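Local atomic coordinates of pyroglutatmate porin OpdO (Pseudomonas aeruginosa, PDB entry 3SZV), a protein that forms a beta-barrel channel of the bacterial outer membrane that is thought to let small carboxylates such as pyroglutamate pass. Residues Q154-D157 and G158-L161; N298-I302 and G303-N307. All coordinates share one frame; numbering follows the deposited sequence.

In the fold
Two local contacts belong to different parts of one antiparallel beta-barrel, and each joins residues that follow directly on one another. Interaction 1 comes first along the chain: Q154-L161 closes the tight turn between strands 149-156 and 159-170, a hairpin of the barrel wall. The chain then runs through the strands up to 271-281 before it leaves the wall in a long loop. Within this loop, ahead of strand 311-320, interaction 2 bends N298-N307 back on itself and packs it against neighbouring strands. The contacts are in series and neither nest nor cross. Their centres are about 32 Å apart, on opposite sides of the chain's centre, one at the surface and the other buried.

Interaction 1: residues Q154-D157 and G158-L161; sequences QEID and GLTL. With C8E ((hydroxyethyloxy)tri(ethyloxy)octane), chain F.
I156 and L159 meet across a type II beta turn at the end of the hairpin made by strands 149-156 and 159-170, in the wall of an OprD-family beta-barrel. The two side chains run side by side in the same direction, and CD1 of I156 rests 3.8 Å from CD2 of L159. L159 reaches this place because its CG is anti to the backbone N (chi1 178°), which brings CD2 close to CB of I156 as well. I156 is on the surface and L159 partly so, and a bound detergent molecule lies near the leucine, so this apolar pair probably faces lipid in the membrane. The backbone of the turn is held by L159 N donating to I156 O at 3.0 Å. D157 and G158 occupy its corners, the glycine with positive phi (75°).

Next to the turn, water joins the two strands. One molecule accepts from I156 N and donates a hydrogen bond to L159 O at 2.7 Å, joining the strands where a direct bond is missing. Q154 and T160 also lie side by side, CG of the glutamine 3.8 Å from OG1 of the threonine. A second water donates to Q154 OE1 and has a weak link to T160 OG1, while Q154 NE2 is taken by D152.

E155 turns away from the hairpin partner toward the adjoining strand connection. Its OE1 is bonded to N119 N and S120 OG and its OE2 to S118 OG, which fixes the rotation of the carboxylate and probably stabilises its negative charge. Detergent lies alongside this group, with C17 of the C8E molecule 3.6 Å from CD of E155.

Interaction 2: residues N298-I302 and G303-N307; sequences NFIQI and GDFGN
This is a local, buried turn contact within the long loop between strands 271-281 and 311-320 of the barrel. I300 N donates to G303 O at 3.0 Å, almost straight at 174°, and closes the bend through Q301 and I302. G303 O also lies 3.6 Å from F299 CA in a CA-H...O contact. Around the bend, the F299 ring turns an edge to D304, with CD1 4.0 Å from D304 CA. On the other flank I300 and F305 cross at a slant: I300 CD1 comes within 4.1 Å of F305 CE2, while CD2 of that ring is 3.3 Å from N298 O. CG1 of I300 sits between the backbone N and the carbonyl carbon (chi1 57°), which brings CD1 to the phenylalanine.

D304 forms an Asx turn, its OD1 accepting from G306 N at 2.8 Å from above the carboxylate plane. R184 makes a salt bridge to OD1 and Y288 OH bonds to OD2, so both oxygens are engaged. The carboxylate of E353 on strand 346-361 accepts hydrogen bonds from I302 N (at OE2) and G303 N (at OE1), I300 and F305 pack on V336 of strand 329-343, and I302 lies against A377 and V379 of strand 371-381.

Interaction 1: residues Q154-D157 and G158-L161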
# COMPACT_ATOMS: atom_id res chain seq x y z
N GLN A 154 -1.72 20.96 -2.68
CA GLN A 154 -3.16 21.08 -2.43
C GLN A 154 -3.57 22.55 -2.35
O GLN A 154 -4.08 23.02 -1.33
CB GLN A 154 -3.55 20.31 -1.16
CG GLN A 154 -3.38 18.80 -1.33
CD GLN A 154 -3.78 18.00 -0.11
OE1 GLN A 154 -4.88 18.17 0.42
NE2 GLN A 154 -2.90 17.11 0.32
N GLU A 155 -3.35 23.26 -3.45
CA GLU A 155 -3.60 24.70 -3.50
C GLU A 155 -4.94 25.04 -4.15
O GLU A 155 -5.48 26.13 -3.95
CB GLU A 155 -2.48 25.40 -4.28
CG GLU A 155 -1.08 25.17 -3.73
CD GLU A 155 -0.86 25.80 -2.37
OE1 GLU A 155 -0.01 25.29 -1.63
OE2 GLU A 155 -1.53 26.81 -2.05
N ILE A 156 -5.47 24.12 -4.95
CA ILE A 156 -6.71 24.34 -5.68
C ILE A 156 -7.83 23.55 -5.02
O ILE A 156 -7.63 22.38 -4.67
CB ILE A 156 -6.54 23.90 -7.16
CG1 ILE A 156 -5.49 24.78 -7.84
CG2 ILE A 156 -7.87 23.96 -7.90
CD1 ILE A 156 -5.20 24.40 -9.27
N ASP A 157 -8.98 24.19 -4.84
CA ASP A 157 -10.10 23.58 -4.13
C ASP A 157 -10.50 22.23 -4.74
O ASP A 157 -10.81 22.14 -5.93
CB ASP A 157 -11.30 24.52 -4.08
CG ASP A 157 -11.06 25.75 -3.22
OD1 ASP A 157 -10.07 25.75 -2.46
OD2 ASP A 157 -11.86 26.70 -3.31
N GLY A 158 -10.50 21.20 -3.91
CA GLY A 158 -10.90 19.86 -4.32
C GLY A 158 -9.88 19.12 -5.18
O GLY A 158 -10.15 18.01 -5.63
N LEU A 159 -8.71 19.71 -5.37
CA LEU A 159 -7.70 19.13 -6.25
C LEU A 159 -6.41 18.83 -5.52
O LEU A 159 -5.81 19.72 -4.89
CB LEU A 159 -7.42 20.05 -7.44
CG LEU A 159 -6.34 19.56 -8.41
CD1 LEU A 159 -6.80 18.31 -9.18
CD2 LEU A 159 -5.96 20.66 -9.38
N THR A 160 -5.98 17.57 -5.58
CA THR A 160 -4.69 17.16 -5.08
C THR A 160 -3.81 16.79 -6.25
O THR A 160 -4.19 15.96 -7.08
CB THR A 160 -4.81 15.95 -4.15
OG1 THR A 160 -5.64 16.31 -3.04
CG2 THR A 160 -3.44 15.51 -3.63
N LEU A 161 -2.65 17.42 -6.36
CA LEU A 161 -1.67 17.08 -7.37
C LEU A 161 -0.46 16.47 -6.69
O LEU A 161 0.02 17.00 -5.69
CB LEU A 161 -1.25 18.32 -8.17
CG LEU A 161 -2.35 19.05 -8.93
CD1 LEU A 161 -1.82 20.38 -9.45
CD2 LEU A 161 -2.83 18.18 -10.07
C13 C8E F . 4.12 24.56 -5.59
C14 C8E F . 3.99 25.68 -4.56
O15 C8E F . 2.69 26.21 -4.64
C16 C8E F . 2.63 27.62 -4.51
C17 C8E F . 1.87 27.96 -3.23
O18 C8E F . 2.08 29.33 -2.93
C19 C8E F . 0.93 30.13 -3.08
C20 C8E F . 0.73 30.95 -1.81
O21 C8E F . -0.59 31.45 -1.76
O HOH W 1 -7.12 18.94 -1.51
O HOH W 2 -3.96 21.48 -5.77

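Interaction 2: residues N298-I302 and G303-N307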
# COMPACT_ATOMS: atom_id res chain seq x y z
N ASN A 298 -8.93 -6.44 -6.80
CA ASN A 298 -8.93 -7.81 -6.30
C ASN A 298 -7.56 -8.30 -5.79
O ASN A 298 -7.34 -9.50 -5.65
CB ASN A 298 -9.51 -8.77 -7.35
CG ASN A 298 -11.02 -8.59 -7.53
OD1 ASN A 298 -11.70 -7.91 -6.74
ND2 ASN A 298 -11.57 -9.21 -8.58
N PHE A 299 -6.67 -7.35 -5.49
CA PHE A 299 -5.40 -7.67 -4.83
C PHE A 299 -5.69 -7.86 -3.35
O PHE A 299 -6.17 -6.94 -2.67
CB PHE A 299 -4.39 -6.54 -5.06
CG PHE A 299 -3.23 -6.52 -4.09
CD1 PHE A 299 -2.34 -7.58 -4.01
CD2 PHE A 299 -2.99 -5.39 -3.32
CE1 PHE A 299 -1.25 -7.53 -3.13
CE2 PHE A 299 -1.91 -5.33 -2.45
CZ PHE A 299 -1.04 -6.40 -2.36
N ILE A 300 -5.40 -9.07 -2.86
CA ILE A 300 -5.74 -9.46 -1.50
C ILE A 300 -4.52 -10.03 -0.76
O ILE A 300 -3.40 -9.55 -1.00
CB ILE A 300 -6.99 -10.36 -1.49
CG1 ILE A 300 -6.80 -11.62 -2.35
CG2 ILE A 300 -8.20 -9.57 -1.97
CD1 ILE A 300 -7.86 -12.68 -2.07
N GLN A 301 -4.70 -10.99 0.15
CA GLN A 301 -3.60 -11.33 1.04
C GLN A 301 -2.39 -11.89 0.30
O GLN A 301 -1.25 -11.47 0.54
CB GLN A 301 -4.04 -12.32 2.13
CG GLN A 301 -2.94 -12.68 3.11
CD GLN A 301 -3.45 -13.48 4.30
OE1 GLN A 301 -4.59 -13.32 4.73
NE2 GLN A 301 -2.60 -14.35 4.84
N ILE A 302 -2.65 -12.82 -0.60
CA ILE A 302 -1.56 -13.44 -1.35
C ILE A 302 -1.52 -12.96 -2.79
O ILE A 302 -0.54 -12.35 -3.25
CB ILE A 302 -1.65 -14.97 -1.30
CG1 ILE A 302 -1.56 -15.45 0.16
CG2 ILE A 302 -0.53 -15.61 -2.14
CD1 ILE A 302 -1.72 -16.94 0.34
N GLY A 303 -2.61 -13.18 -3.51
CA GLY A 303 -2.62 -12.93 -4.94
C GLY A 303 -3.12 -11.57 -5.39
O GLY A 303 -3.88 -10.89 -4.69
N ASP A 304 -2.67 -11.17 -6.58
CA ASP A 304 -3.11 -9.91 -7.16
C ASP A 304 -4.20 -10.08 -8.23
O ASP A 304 -4.81 -9.10 -8.66
CB ASP A 304 -1.93 -9.09 -7.71
CG ASP A 304 -1.16 -9.79 -8.80
OD1 ASP A 304 -1.65 -10.82 -9.34
OD2 ASP A 304 -0.07 -9.29 -9.15
N PHE A 305 -4.44 -11.32 -8.65
CA PHE A 305 -5.39 -11.62 -9.71
C PHE A 305 -5.08 -10.79 -10.95
O PHE A 305 -5.96 -10.39 -11.71
CB PHE A 305 -6.83 -11.53 -9.20
CG PHE A 305 -7.15 -12.63 -8.23
CD1 PHE A 305 -7.75 -13.81 -8.66
CD2 PHE A 305 -6.75 -12.54 -6.90
CE1 PHE A 305 -7.99 -14.86 -7.78
CE2 PHE A 305 -6.99 -13.57 -6.01
CZ PHE A 305 -7.62 -14.74 -6.46
N GLY A 306 -3.78 -10.59 -11.17
CA GLY A 306 -3.29 -9.76 -12.24
C GLY A 306 -2.58 -10.54 -13.33
O GLY A 306 -1.81 -9.97 -14.11
N ASN A 307 -2.83 -11.84 -13.38
CA ASN A 307 -2.24 -12.69 -14.42
C ASN A 307 -2.77 -12.37 -15.82
O ASN A 307 -3.83 -11.77 -15.98
CB ASN A 307 -2.47 -14.17 -14.08
CG ASN A 307 -1.74 -14.58 -12.83
OD1 ASN A 307 -0.52 -14.79 -12.85
ND2 ASN A 307 -2.47 -14.71 -11.72